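Local coordinates for protein metal-dependent hydrolase (Lactobacillus plantarum, PDB 2F6K) that probably catalyses the decarboxylation of aminocarboxymuconate semialdehyde, as a manganese-binding member of the amidohydrolase family, at residues Pro100-Val106 with Pro135-Val140; Leu97-Tyr101 with Ser127-Phe132; Ser2-Phe6 with Phe297-His302. All blocks are in the same frame, centred on the assembly; numbering follows the deposited sequence.

Interaction 1: Pro100-Val106 with Pro135-Val140; sequences PYELDAV and PVLERV
Glu-102 and Arg-139 meet where two helices begin side by side, and the carboxylate of the first reaches over the opening turn of the second. Fully stretched, with CG trans to its own backbone N (chi1 -180°), Glu-102 brings OE2 to 3.1 Å from the amide N of Arg-139, a bond made on the anti side of the carboxylate and well out of its plane. Glu-102 OE1 lies 2.6 Å from Arg-139 NH1 at the edge of the guanidinium. The two flat groups stand nearly perpendicular (89°), and this salt bridge is weak in its angle as a hydrogen bond.

The contact is a worked example of how neighbouring helices of the TIM barrel's outer layer settle against each other: helix 102-114 follows strand 91-95, and helix 138-145 comes after strand 120-124 and the small hairpin that follows it. Because OE2 sits at the amino end of the second helix, that end would probably favour its negative charge, partly offset by Val-136 O, an acceptor only 3.1 Å from OE2.

This polar grip is tight, and a close apolar fit follows one turn along the first helix. There Ala-105 CB touches Val-140 CG2 at 3.7 Å, while Val-106 CG2 rests against Arg-139 CB (3.6 Å) and the carbonyl of the same residue. Toward the preceding loop the fit slackens, Pro-100 O coming no nearer than 4.4 Å to Leu-137 CD1. Water enters beside Glu-102, one molecule donating to OE2 and Pro-135 O, each at 2.6 Å. Arg-139, partly exposed, also packs on Leu-103 of the second subunit.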
loop_
_atom_site.group_PDB
_atom_site.type_symbol
_atom_site.label_atom_id
_atom_site.label_comp_id
_atom_site.label_asym_id
_atom_site.label_seq_id
_atom_site.Cartn_x
_atom_site.Cartn_y
_atom_site.Cartn_z
ATOM N N PRO A 100 -12.060 2.651 -15.841
ATOM C CA PRO A 100 -11.372 3.915 -16.121
ATOM C C PRO A 100 -11.119 4.274 -17.581
ATOM O O PRO A 100 -10.211 5.052 -17.866
ATOM C CB PRO A 100 -10.056 3.727 -15.397
ATOM C CG PRO A 100 -9.723 2.309 -15.796
ATOM C CD PRO A 100 -11.063 1.592 -15.566
ATOM N N TYR A 101 -11.888 3.722 -18.509
ATOM C CA TYR A 101 -11.655 4.022 -19.915
ATOM C C TYR A 101 -12.485 5.226 -20.328
ATOM O O TYR A 101 -13.615 5.088 -20.789
ATOM C CB TYR A 101 -11.991 2.786 -20.743
ATOM C CG TYR A 101 -11.260 1.555 -20.237
ATOM C CD1 TYR A 101 -9.868 1.453 -20.342
ATOM C CD2 TYR A 101 -11.946 0.524 -19.588
ATOM C CE1 TYR A 101 -9.183 0.363 -19.811
ATOM C CE2 TYR A 101 -11.268 -0.568 -19.054
ATOM C CZ TYR A 101 -9.890 -0.640 -19.168
ATOM O OH TYR A 101 -9.210 -1.710 -18.641
ATOM N N GLU A 102 -11.904 6.411 -20.162
ATOM C CA GLU A 102 -12.586 7.669 -20.456
ATOM C C GLU A 102 -13.408 7.759 -21.736
ATOM O O GLU A 102 -14.604 8.024 -21.683
ATOM C CB GLU A 102 -11.595 8.832 -20.438
ATOM C CG GLU A 102 -12.250 10.175 -20.727
ATOM C CD GLU A 102 -11.270 11.331 -20.704
ATOM O OE1 GLU A 102 -10.256 11.261 -21.431
ATOM O OE2 GLU A 102 -11.519 12.313 -19.966
ATOM N N LEU A 103 -12.772 7.555 -22.883
ATOM C CA LEU A 103 -13.483 7.675 -24.143
ATOM C C LEU A 103 -14.627 6.681 -24.248
ATOM O O LEU A 103 -15.706 7.016 -24.741
ATOM C CB LEU A 103 -12.520 7.505 -25.324
ATOM C CG LEU A 103 -12.905 8.318 -26.567
ATOM C CD1 LEU A 103 -13.045 9.784 -26.169
ATOM C CD2 LEU A 103 -11.849 8.164 -27.663
ATOM N N ASP A 104 -14.397 5.464 -23.774
ATOM C CA ASP A 104 -15.419 4.421 -23.815
ATOM C C ASP A 104 -16.587 4.759 -22.889
ATOM O O ASP A 104 -17.748 4.523 -23.225
ATOM C CB ASP A 104 -14.795 3.082 -23.424
ATOM C CG ASP A 104 -13.707 2.642 -24.399
ATOM O OD1 ASP A 104 -14.050 2.094 -25.465
ATOM O OD2 ASP A 104 -12.511 2.864 -24.105
ATOM N N ALA A 105 -16.272 5.321 -21.727
ATOM C CA ALA A 105 -17.293 5.705 -20.769
ATOM C C ALA A 105 -18.132 6.838 -21.354
ATOM O O ALA A 105 -19.350 6.860 -21.183
ATOM C CB ALA A 105 -16.646 6.149 -19.462
ATOM N N VAL A 106 -17.479 7.775 -22.035
ATOM C CA VAL A 106 -18.166 8.904 -22.661
ATOM C C VAL A 106 -19.226 8.341 -23.599
ATOM O O VAL A 106 -20.348 8.849 -23.685
ATOM C CB VAL A 106 -17.171 9.779 -23.478
ATOM C CG1 VAL A 106 -17.918 10.652 -24.476
ATOM C CG2 VAL A 106 -16.359 10.653 -22.541
ATOM N N PRO A 135 -9.410 13.944 -12.741
ATOM C CA PRO A 135 -9.450 14.581 -14.061
ATOM C C PRO A 135 -9.261 13.609 -15.232
ATOM O O PRO A 135 -9.370 13.991 -16.404
ATOM C CB PRO A 135 -8.348 15.641 -13.971
ATOM C CG PRO A 135 -7.437 15.123 -12.896
ATOM C CD PRO A 135 -8.398 14.580 -11.881
ATOM N N VAL A 136 -8.986 12.350 -14.910
ATOM C CA VAL A 136 -8.805 11.322 -15.927
ATOM C C VAL A 136 -10.142 11.090 -16.619
ATOM O O VAL A 136 -10.201 10.563 -17.732
ATOM C CB VAL A 136 -8.312 9.991 -15.284
ATOM C CG1 VAL A 136 -8.482 8.829 -16.242
ATOM C CG2 VAL A 136 -6.842 10.117 -14.908
ATOM N N LEU A 137 -11.215 11.507 -15.954
ATOM C CA LEU A 137 -12.566 11.325 -16.473
ATOM C C LEU A 137 -13.302 12.623 -16.811
ATOM O O LEU A 137 -14.528 12.636 -16.873
ATOM C CB LEU A 137 -13.392 10.528 -15.453
ATOM C CG LEU A 137 -13.412 8.990 -15.464
ATOM C CD1 LEU A 137 -12.084 8.428 -15.860
ATOM C CD2 LEU A 137 -13.805 8.483 -14.086
ATOM N N GLU A 138 -12.571 13.710 -17.034
ATOM C CA GLU A 138 -13.225 14.975 -17.353
ATOM C C GLU A 138 -14.255 14.867 -18.468
ATOM O O GLU A 138 -15.387 15.325 -18.320
ATOM C CB GLU A 138 -12.208 16.045 -17.736
ATOM C CG GLU A 138 -11.330 16.511 -16.595
ATOM C CD GLU A 138 -10.599 17.804 -16.923
ATOM O OE1 GLU A 138 -10.181 17.975 -18.098
ATOM O OE2 GLU A 138 -10.442 18.638 -16.000
ATOM N N ARG A 139 -13.873 14.271 -19.590
ATOM C CA ARG A 139 -14.805 14.154 -20.705
ATOM C C ARG A 139 -16.088 13.440 -20.295
ATOM O O ARG A 139 -17.158 13.707 -20.850
ATOM C CB ARG A 139 -14.132 13.445 -21.885
ATOM C CG ARG A 139 -12.953 14.244 -22.441
ATOM C CD ARG A 139 -12.331 13.597 -23.661
ATOM N NE ARG A 139 -11.179 14.356 -24.146
ATOM C CZ ARG A 139 -9.965 14.333 -23.594
ATOM N NH1 ARG A 139 -9.722 13.582 -22.529
ATOM N NH2 ARG A 139 -8.989 15.067 -24.111
ATOM N N VAL A 140 -15.984 12.550 -19.310
ATOM C CA VAL A 140 -17.157 11.825 -18.833
ATOM C C VAL A 140 -18.053 12.786 -18.064
ATOM O O VAL A 140 -19.274 12.746 -18.196
ATOM C CB VAL A 140 -16.780 10.643 -17.900
ATOM C CG1 VAL A 140 -18.044 9.960 -17.386
ATOM C CG2 VAL A 140 -15.926 9.638 -18.649
HETATM O O HOH W 1 -9.394 13.548 -19.006
#

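Interaction 2: Leu97-Tyr101 with Ser127-Phe132; sequences LPIPY and SRGLYF
A chi1 of -73° sets Ile-99 CG2 opposite its own backbone N and facing Ser-127, while a chi2 of 176° stretches CD1 on toward Phe-132. The branches therefore serve different partners: CG2 rests 3.9 Å from Ser-127 CB, and CD1 arrives at the edge of the Phe-132 ring, near its plane, 4.4 Å from CE1. Leu-130, likewise extended, brings CD1 to 4.5 Å from Ile-99 CG2 and up against the ring of Pro-100, where the modelled approach is too short to be trusted in detail.

Both partners are held in shape by their backbones. A cis peptide joins Ile-99 to Pro-100, and residues 127 to 130 form a type I' turn closing a two-residue beta hairpin, with Ser-127 N to Leu-130 O at 2.9 Å and Leu-130 N to Ser-127 O at 3.0 Å. At the corner, the backbone angles of Gly-129 would press any side chain against the preceding carbonyl. Arg-128, beside it, bonds to Lys-163 and Asn-164 of the fourth subunit.

The loop and the hairpin follow strands 91-95 and 120-124 of the barrel. A polar link between them runs through His-60, which binds Ser-127 OG by ND1 and Leu-97 O by NE2. Direct cohesion across the contact thus rests on a few apolar contacts, with no directional bond of its own, and the imidazole adds a directional bridge.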
loop_
_atom_site.group_PDB
_atom_site.type_symbol
_atom_site.label_atom_id
_atom_site.label_comp_id
_atom_site.label_asym_id
_atom_site.label_seq_id
_atom_site.Cartn_x
_atom_site.Cartn_y
_atom_site.Cartn_z
ATOM N N LEU A 97 -20.689 2.507 -15.863
ATOM C CA LEU A 97 -19.766 3.046 -16.850
ATOM C C LEU A 97 -18.464 2.254 -16.889
ATOM O O LEU A 97 -17.940 1.845 -15.851
ATOM C CB LEU A 97 -19.464 4.513 -16.539
ATOM C CG LEU A 97 -20.653 5.469 -16.435
ATOM C CD1 LEU A 97 -20.145 6.874 -16.148
ATOM C CD2 LEU A 97 -21.450 5.455 -17.719
ATOM N N PRO A 98 -17.920 2.039 -18.095
ATOM C CA PRO A 98 -16.674 1.291 -18.276
ATOM C C PRO A 98 -15.439 2.051 -17.794
ATOM O O PRO A 98 -14.418 2.107 -18.481
ATOM C CB PRO A 98 -16.657 1.020 -19.776
ATOM C CG PRO A 98 -17.264 2.264 -20.325
ATOM C CD PRO A 98 -18.443 2.499 -19.392
ATOM N N ILE A 99 -15.544 2.654 -16.616
ATOM C CA ILE A 99 -14.420 3.369 -16.027
ATOM C C ILE A 99 -13.358 2.300 -15.772
ATOM O O ILE A 99 -13.704 1.154 -15.469
ATOM C CB ILE A 99 -14.844 4.035 -14.710
ATOM C CG1 ILE A 99 -15.739 5.245 -15.026
ATOM C CG2 ILE A 99 -13.621 4.419 -13.883
ATOM C CD1 ILE A 99 -16.304 5.950 -13.803
ATOM N N PRO A 100 -12.060 2.651 -15.841
ATOM C CA PRO A 100 -11.372 3.915 -16.121
ATOM C C PRO A 100 -11.119 4.274 -17.581
ATOM O O PRO A 100 -10.211 5.052 -17.866
ATOM C CB PRO A 100 -10.056 3.727 -15.397
ATOM C CG PRO A 100 -9.723 2.309 -15.796
ATOM C CD PRO A 100 -11.063 1.592 -15.566
ATOM N N TYR A 101 -11.888 3.722 -18.509
ATOM C CA TYR A 101 -11.655 4.022 -19.915
ATOM C C TYR A 101 -12.485 5.226 -20.328
ATOM O O TYR A 101 -13.615 5.088 -20.789
ATOM C CB TYR A 101 -11.991 2.786 -20.743
ATOM C CG TYR A 101 -11.260 1.555 -20.237
ATOM C CD1 TYR A 101 -9.868 1.453 -20.342
ATOM C CD2 TYR A 101 -11.946 0.524 -19.588
ATOM C CE1 TYR A 101 -9.183 0.363 -19.811
ATOM C CE2 TYR A 101 -11.268 -0.568 -19.054
ATOM C CZ TYR A 101 -9.890 -0.640 -19.168
ATOM O OH TYR A 101 -9.210 -1.710 -18.641
ATOM N N SER A 127 -12.344 2.861 -8.809
ATOM C CA SER A 127 -12.293 1.643 -9.596
ATOM C C SER A 127 -10.828 1.271 -9.625
ATOM O O SER A 127 -10.034 1.919 -10.305
ATOM C CB SER A 127 -12.814 1.897 -11.011
ATOM O OG SER A 127 -12.791 0.708 -11.785
ATOM N N ARG A 128 -10.473 0.246 -8.855
ATOM C CA ARG A 128 -9.089 -0.213 -8.756
ATOM C C ARG A 128 -8.089 0.928 -8.593
ATOM O O ARG A 128 -6.992 0.871 -9.146
ATOM C CB ARG A 128 -8.681 -1.055 -9.978
ATOM C CG ARG A 128 -9.318 -2.446 -10.043
ATOM C CD ARG A 128 -8.669 -3.299 -11.137
ATOM N NE ARG A 128 -7.333 -3.769 -10.769
ATOM C CZ ARG A 128 -7.095 -4.838 -10.008
ATOM N NH1 ARG A 128 -8.101 -5.553 -9.536
ATOM N NH2 ARG A 128 -5.852 -5.195 -9.722
ATOM N N GLY A 129 -8.460 1.969 -7.854
ATOM C CA GLY A 129 -7.519 3.056 -7.647
ATOM C C GLY A 129 -7.836 4.390 -8.296
ATOM O O GLY A 129 -7.263 5.412 -7.914
ATOM N N LEU A 130 -8.714 4.393 -9.295
ATOM C CA LEU A 130 -9.096 5.646 -9.934
ATOM C C LEU A 130 -10.339 6.142 -9.194
ATOM O O LEU A 130 -11.432 5.605 -9.369
ATOM C CB LEU A 130 -9.411 5.435 -11.419
ATOM C CG LEU A 130 -9.525 6.729 -12.245
ATOM C CD1 LEU A 130 -9.617 6.400 -13.722
ATOM C CD2 LEU A 130 -10.741 7.521 -11.807
ATOM N N TYR A 131 -10.160 7.156 -8.352
ATOM C CA TYR A 131 -11.266 7.702 -7.576
ATOM C C TYR A 131 -12.098 8.685 -8.385
ATOM O O TYR A 131 -11.563 9.470 -9.176
ATOM C CB TYR A 131 -10.746 8.378 -6.295
ATOM C CG TYR A 131 -10.404 7.390 -5.201
ATOM C CD1 TYR A 131 -9.245 6.615 -5.269
ATOM C CD2 TYR A 131 -11.305 7.138 -4.162
ATOM C CE1 TYR A 131 -8.999 5.605 -4.340
ATOM C CE2 TYR A 131 -11.071 6.126 -3.228
ATOM C CZ TYR A 131 -9.920 5.360 -3.327
ATOM O OH TYR A 131 -9.725 4.303 -2.464
ATOM N N PHE A 132 -13.413 8.644 -8.188
ATOM C CA PHE A 132 -14.272 9.540 -8.931
ATOM C C PHE A 132 -13.841 10.960 -8.612
ATOM O O PHE A 132 -13.393 11.246 -7.506
ATOM C CB PHE A 132 -15.731 9.327 -8.557
ATOM C CG PHE A 132 -16.689 9.805 -9.606
ATOM C CD1 PHE A 132 -16.704 9.211 -10.872
ATOM C CD2 PHE A 132 -17.570 10.850 -9.342
ATOM C CE1 PHE A 132 -17.588 9.658 -11.861
ATOM C CE2 PHE A 132 -18.456 11.303 -10.324
ATOM C CZ PHE A 132 -18.465 10.705 -11.585
#

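Interaction 3: Ser2-Phe6 with Phe297-His302; sequences SKIDF and FYDNAH
Ile-4, Phe-297 and Ala-301 bury the most surface where the first strand of the chain lies on its last helix. The N of Ile-4 donates to Phe-297 O at 2.9 Å, almost in line with the C=O (176°), at a point where the helix widens into a pi-type turn. Its side chain splits: CG2 descends on Ala-301 CB at 3.6 Å, and CG1, placed beside the backbone N by a chi1 of -68°, runs obliquely past the Tyr-298 ring, 3.6 Å from CD1. Ala-301, small enough to let the strand come close, also receives Phe-6, whose ring meets its CB edge-on, 4.0 Å from CD1.

Phe-297 lies alongside Lys-3, both side chains pointing the same way. Lys-3 CE stands 4.2 Å from the ring centroid in a CH-pi contact over one face, while NZ goes on to bond Asn-47 O. Replacing Lys-3 by alanine is likely to strip the aliphatic cover from that face of Phe-297 and take this donor from Asn-47 O. Tyr-263 meets the same phenyl ring edge to face.

The axes of strand 3-5 and helix 297-302 approach to 6.5 Å and cross at 57°. Strand 3-9, which carries the manganese ligands His-7 and His-9 further on, is backed by helix 290-306, an arrangement typical of the closing seam of a TIM barrel, where the last helix packs on the first strand.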
loop_
_atom_site.group_PDB
_atom_site.type_symbol
_atom_site.label_atom_id
_atom_site.label_comp_id
_atom_site.label_asym_id
_atom_site.label_seq_id
_atom_site.Cartn_x
_atom_site.Cartn_y
_atom_site.Cartn_z
ATOM N N SER A 2 -46.741 5.023 -0.732
ATOM C CA SER A 2 -45.688 4.141 -1.309
ATOM C C SER A 2 -44.346 4.833 -1.297
ATOM O O SER A 2 -44.277 6.060 -1.243
ATOM C CB SER A 2 -46.029 3.771 -2.746
ATOM O OG SER A 2 -47.094 2.848 -2.762
ATOM N N LYS A 3 -43.283 4.038 -1.367
ATOM C CA LYS A 3 -41.928 4.569 -1.364
ATOM C C LYS A 3 -41.235 4.359 -2.705
ATOM O O LYS A 3 -41.631 3.503 -3.505
ATOM C CB LYS A 3 -41.104 3.869 -0.288
ATOM C CG LYS A 3 -41.868 3.588 0.979
ATOM C CD LYS A 3 -41.105 2.644 1.900
ATOM C CE LYS A 3 -41.944 2.265 3.112
ATOM N NZ LYS A 3 -41.374 1.095 3.797
ATOM N N ILE A 4 -40.197 5.157 -2.937
ATOM C CA ILE A 4 -39.371 5.043 -4.134
ATOM C C ILE A 4 -37.982 4.692 -3.589
ATOM O O ILE A 4 -37.445 5.410 -2.747
ATOM C CB ILE A 4 -39.304 6.369 -4.930
ATOM C CG1 ILE A 4 -40.672 6.676 -5.545
ATOM C CG2 ILE A 4 -38.254 6.253 -6.030
ATOM C CD1 ILE A 4 -40.769 8.042 -6.187
ATOM N N ASP A 5 -37.421 3.581 -4.059
ATOM C CA ASP A 5 -36.114 3.100 -3.599
ATOM C C ASP A 5 -34.965 3.562 -4.500
ATOM O O ASP A 5 -34.870 3.131 -5.643
ATOM C CB ASP A 5 -36.142 1.570 -3.561
ATOM C CG ASP A 5 -35.058 0.984 -2.684
ATOM O OD1 ASP A 5 -34.027 1.667 -2.459
ATOM O OD2 ASP A 5 -35.247 -0.170 -2.230
ATOM N N PHE A 6 -34.079 4.412 -3.994
ATOM C CA PHE A 6 -32.979 4.890 -4.828
ATOM C C PHE A 6 -31.642 4.188 -4.617
ATOM O O PHE A 6 -30.616 4.611 -5.160
ATOM C CB PHE A 6 -32.783 6.394 -4.646
ATOM C CG PHE A 6 -32.993 7.181 -5.902
ATOM C CD1 PHE A 6 -34.120 7.985 -6.056
ATOM C CD2 PHE A 6 -32.074 7.107 -6.945
ATOM C CE1 PHE A 6 -34.330 8.707 -7.232
ATOM C CE2 PHE A 6 -32.275 7.824 -8.130
ATOM C CZ PHE A 6 -33.406 8.626 -8.272
ATOM N N PHE A 297 -39.214 9.217 1.867
ATOM C CA PHE A 297 -39.762 8.017 1.249
ATOM C C PHE A 297 -40.288 8.174 -0.174
ATOM O O PHE A 297 -40.229 7.228 -0.965
ATOM C CB PHE A 297 -40.904 7.467 2.107
ATOM C CG PHE A 297 -40.454 6.612 3.248
ATOM C CD1 PHE A 297 -41.015 6.776 4.515
ATOM C CD2 PHE A 297 -39.494 5.621 3.056
ATOM C CE1 PHE A 297 -40.629 5.971 5.577
ATOM C CE2 PHE A 297 -39.095 4.805 4.112
ATOM C CZ PHE A 297 -39.664 4.981 5.377
ATOM N N TYR A 298 -40.805 9.352 -0.509
ATOM C CA TYR A 298 -41.396 9.523 -1.832
ATOM C C TYR A 298 -41.218 10.879 -2.530
ATOM O O TYR A 298 -40.637 10.956 -3.613
ATOM C CB TYR A 298 -42.895 9.192 -1.735
ATOM C CG TYR A 298 -43.612 9.116 -3.056
ATOM C CD1 TYR A 298 -43.592 7.952 -3.809
ATOM C CD2 TYR A 298 -44.291 10.223 -3.572
ATOM C CE1 TYR A 298 -44.228 7.888 -5.043
ATOM C CE2 TYR A 298 -44.928 10.167 -4.804
ATOM C CZ TYR A 298 -44.892 8.999 -5.534
ATOM O OH TYR A 298 -45.512 8.931 -6.760
ATOM N N ASP A 299 -41.718 11.943 -1.916
ATOM C CA ASP A 299 -41.646 13.268 -2.530
ATOM C C ASP A 299 -40.305 13.673 -3.148
ATOM O O ASP A 299 -40.254 14.063 -4.312
ATOM C CB ASP A 299 -42.112 14.340 -1.538
ATOM C CG ASP A 299 -43.557 14.126 -1.074
ATOM O OD1 ASP A 299 -44.342 13.481 -1.806
ATOM O OD2 ASP A 299 -43.914 14.613 0.021
ATOM N N ASN A 300 -39.221 13.587 -2.387
ATOM C CA ASN A 300 -37.926 13.976 -2.921
ATOM C C ASN A 300 -37.537 13.197 -4.175
ATOM O O ASN A 300 -37.126 13.797 -5.172
ATOM C CB ASN A 300 -36.852 13.852 -1.844
ATOM C CG ASN A 300 -37.090 14.812 -0.696
ATOM O OD1 ASN A 300 -37.837 15.779 -0.843
ATOM N ND2 ASN A 300 -36.457 14.561 0.446
ATOM N N ALA A 301 -37.673 11.875 -4.137
ATOM C CA ALA A 301 -37.344 11.053 -5.297
ATOM C C ALA A 301 -38.220 11.472 -6.475
ATOM O O ALA A 301 -37.728 11.783 -7.563
ATOM C CB ALA A 301 -37.576 9.583 -4.981
ATOM N N HIS A 302 -39.528 11.478 -6.240
ATOM C CA HIS A 302 -40.496 11.841 -7.261
ATOM C C HIS A 302 -40.191 13.173 -7.941
ATOM O O HIS A 302 -40.280 13.281 -9.166
ATOM C CB HIS A 302 -41.897 11.901 -6.663
ATOM C CG HIS A 302 -42.962 12.216 -7.666
ATOM N ND1 HIS A 302 -43.296 11.353 -8.689
ATOM C CD2 HIS A 302 -43.741 13.311 -7.826
ATOM C CE1 HIS A 302 -44.235 11.906 -9.436
ATOM N NE2 HIS A 302 -44.523 13.094 -8.934
#

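Interactions 1 and 2 share Pro-100 and Tyr-101 and form one patch: Leu-137 CD2 packs on Ile-99 CD1 at 3.6 Å, and both contacts touch the second subunit. Interaction 3 lies on the opposite side of the chain's centre, its nearest atoms about 17 Å from interaction 1 and about 14 Å from interaction 2, its segments untouched by other chains. The partly buried helix starts of interaction 1 add a salt bridge and a water to their apolar packing; the buried loop and hairpin of interaction 2 meet through carbon; interaction 3, buried at Ile-4 but exposed at Ser-2 and His-302, combines a backbone bond with apolar packing, joining chain ends that enclose the others in sequence.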